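Side-chain contact in epoxide hydrolase (Aspergillus niger, PDB 3G02), which probably catalyses the hydrolysis of epoxides to diols, as expected of an epoxide hydrolase of the alpha/beta hydrolase fold: residues H116-S121 with L283-K288. The protein carries 9 engineered substitutions. Numbering follows the deposited sequence.
Sequences HGWPGS and LQWVDK
W285 reaches the cis-proline turn at W118-P119 with the far rim of its indole. Its CG lies anti to the carbonyl carbon (chi1 -72°), extending the indole across the 10.9 Å between the CA atoms of P119 and W285. W285 CZ3 touches P119 CD at 3.7 Å, and the W118 carbonyl O lies in the indole plane at its edge, 3.9 Å from W285 CZ3. W285 CH2 lies near the W118 ring plane, at its edge, 4.3 Å from W118 CZ3, which stands off the W285 plane; the two planes are steeply inclined. The cis peptide folds P119 over W118, with P119 CB 3.5 Å above the centre of that indole; proline, unusually tolerant of cis peptides, suits this turn. H116-P119 matches the HGxP motif of epoxide hydrolases, in whose relatives the backbone N-H of x helps form the oxyanion hole; consistently, W118 N is hydrogen-bonded to D193, the predicted nucleophile. W285 meets predicted catalytic H375 edge-to-face, and W118 lies close to Y315, a predicted proton donor. Without hydrogen bonds between them, the loop after strand 110-115 and the chain around helix 271-284 meet through dispersion and shape, the electropositive C-H rim of W285 probably suiting the W118 carbonyl, and probably form part of the active-site wall.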
loop_
_atom_site.group_PDB
_atom_site.type_symbol
_atom_site.label_atom_id
_atom_site.label_comp_id
_atom_site.label_asym_id
_atom_site.label_seq_id
_atom_site.Cartn_x
_atom_site.Cartn_y
_atom_site.Cartn_z
ATOM N N HIS A 116 19.931 10.823 -5.355
ATOM C CA HIS A 116 19.234 9.561 -5.148
ATOM C C HIS A 116 17.711 9.743 -5.173
ATOM O O HIS A 116 17.198 10.859 -5.292
ATOM C CB HIS A 116 19.694 8.940 -3.817
ATOM C CG HIS A 116 19.072 9.562 -2.603
ATOM N ND1 HIS A 116 19.725 10.478 -1.804
ATOM C CD2 HIS A 116 17.850 9.387 -2.050
ATOM C CE1 HIS A 116 18.925 10.844 -0.814
ATOM N NE2 HIS A 116 17.780 10.198 -0.944
ATOM N N GLY A 117 16.995 8.630 -5.052
ATOM C CA GLY A 117 15.545 8.647 -4.893
ATOM C C GLY A 117 15.127 7.670 -3.809
ATOM O O GLY A 117 15.871 7.430 -2.845
ATOM N N TRP A 118 13.931 7.105 -3.966
ATOM C CA TRP A 118 13.371 6.170 -2.993
ATOM C C TRP A 118 13.325 4.784 -3.632
ATOM O O TRP A 118 12.910 4.667 -4.781
ATOM C CB TRP A 118 11.951 6.612 -2.603
ATOM C CG TRP A 118 11.364 5.774 -1.496
ATOM C CD1 TRP A 118 11.319 6.089 -0.165
ATOM C CD2 TRP A 118 10.758 4.477 -1.622
ATOM N NE1 TRP A 118 10.731 5.067 0.546
ATOM C CE2 TRP A 118 10.376 4.068 -0.325
ATOM C CE3 TRP A 118 10.502 3.621 -2.706
ATOM C CZ2 TRP A 118 9.763 2.834 -0.081
ATOM C CZ3 TRP A 118 9.884 2.399 -2.466
ATOM C CH2 TRP A 118 9.521 2.018 -1.162
ATOM N N PRO A 119 13.686 3.717 -2.883
ATOM C CA PRO A 119 14.099 3.639 -1.485
ATOM C C PRO A 119 15.611 3.692 -1.326
ATOM O O PRO A 119 16.182 2.963 -0.507
ATOM C CB PRO A 119 13.582 2.267 -1.069
ATOM C CG PRO A 119 13.786 1.424 -2.307
ATOM C CD PRO A 119 13.625 2.372 -3.494
ATOM N N GLY A 120 16.247 4.562 -2.099
ATOM C CA GLY A 120 17.688 4.720 -2.043
ATOM C C GLY A 120 18.176 5.756 -1.051
ATOM O O GLY A 120 17.450 6.184 -0.144
ATOM N N SER A 121 19.430 6.158 -1.229
ATOM C CA SER A 121 20.085 7.099 -0.331
ATOM C C SER A 121 21.449 7.456 -0.903
ATOM O O SER A 121 21.863 6.927 -1.936
ATOM C CB SER A 121 20.273 6.484 1.057
ATOM O OG SER A 121 21.256 5.465 1.009
ATOM N N LEU A 283 14.283 -6.511 -4.668
ATOM C CA LEU A 283 14.219 -7.774 -5.399
ATOM C C LEU A 283 13.736 -7.600 -6.837
ATOM O O LEU A 283 14.305 -8.178 -7.766
ATOM C CB LEU A 283 13.305 -8.764 -4.674
ATOM C CG LEU A 283 13.803 -9.345 -3.352
ATOM C CD1 LEU A 283 12.697 -10.174 -2.721
ATOM C CD2 LEU A 283 15.064 -10.183 -3.543
ATOM N N GLN A 284 12.680 -6.814 -7.024
ATOM C CA GLN A 284 12.010 -6.743 -8.327
ATOM C C GLN A 284 12.627 -5.759 -9.307
ATOM O O GLN A 284 12.469 -5.910 -10.520
ATOM C CB GLN A 284 10.528 -6.403 -8.152
ATOM C CG GLN A 284 9.723 -7.468 -7.418
ATOM C CD GLN A 284 8.226 -7.245 -7.513
ATOM O OE1 GLN A 284 7.761 -6.230 -8.043
ATOM N NE2 GLN A 284 7.459 -8.199 -7.006
ATOM N N TRP A 285 13.309 -4.742 -8.787
ATOM C CA TRP A 285 13.715 -3.608 -9.608
ATOM C C TRP A 285 15.105 -3.725 -10.220
ATOM O O TRP A 285 15.482 -2.905 -11.057
ATOM C CB TRP A 285 13.627 -2.332 -8.787
ATOM C CG TRP A 285 12.233 -1.878 -8.494
ATOM C CD1 TRP A 285 11.059 -2.515 -8.811
ATOM C CD2 TRP A 285 11.867 -0.680 -7.802
ATOM N NE1 TRP A 285 9.984 -1.764 -8.374
ATOM C CE2 TRP A 285 10.455 -0.638 -7.749
ATOM C CE3 TRP A 285 12.600 0.370 -7.229
ATOM C CZ2 TRP A 285 9.762 0.416 -7.140
ATOM C CZ3 TRP A 285 11.913 1.416 -6.628
ATOM C CH2 TRP A 285 10.506 1.428 -6.585
ATOM N N VAL A 286 15.859 -4.734 -9.794
ATOM C CA VAL A 286 17.222 -4.938 -10.280
ATOM C C VAL A 286 17.265 -5.907 -11.457
ATOM O O VAL A 286 16.306 -6.643 -11.711
ATOM C CB VAL A 286 18.165 -5.446 -9.154
ATOM C CG1 VAL A 286 18.284 -4.416 -8.039
ATOM C CG2 VAL A 286 17.698 -6.797 -8.603
ATOM N N ASP A 287 18.385 -5.893 -12.175
ATOM C CA ASP A 287 18.662 -6.902 -13.187
ATOM C C ASP A 287 19.203 -8.146 -12.479
ATOM O O ASP A 287 18.458 -9.103 -12.259
ATOM C CB ASP A 287 19.648 -6.354 -14.222
ATOM C CG ASP A 287 19.941 -7.336 -15.344
ATOM O OD1 ASP A 287 19.371 -8.454 -15.356
ATOM O OD2 ASP A 287 20.751 -6.974 -16.221
ATOM N N LYS A 288 20.480 -8.121 -12.104
ATOM C CA LYS A 288 21.074 -9.209 -11.329
ATOM C C LYS A 288 20.751 -9.007 -9.847
ATOM O O LYS A 288 20.816 -7.874 -9.352
ATOM C CB LYS A 288 22.592 -9.273 -11.548
ATOM C CG LYS A 288 23.018 -9.434 -13.008
ATOM C CD LYS A 288 22.844 -10.862 -13.517
ATOM C CE LYS A 288 23.152 -10.968 -15.012
ATOM N NZ LYS A 288 24.564 -10.599 -15.341
#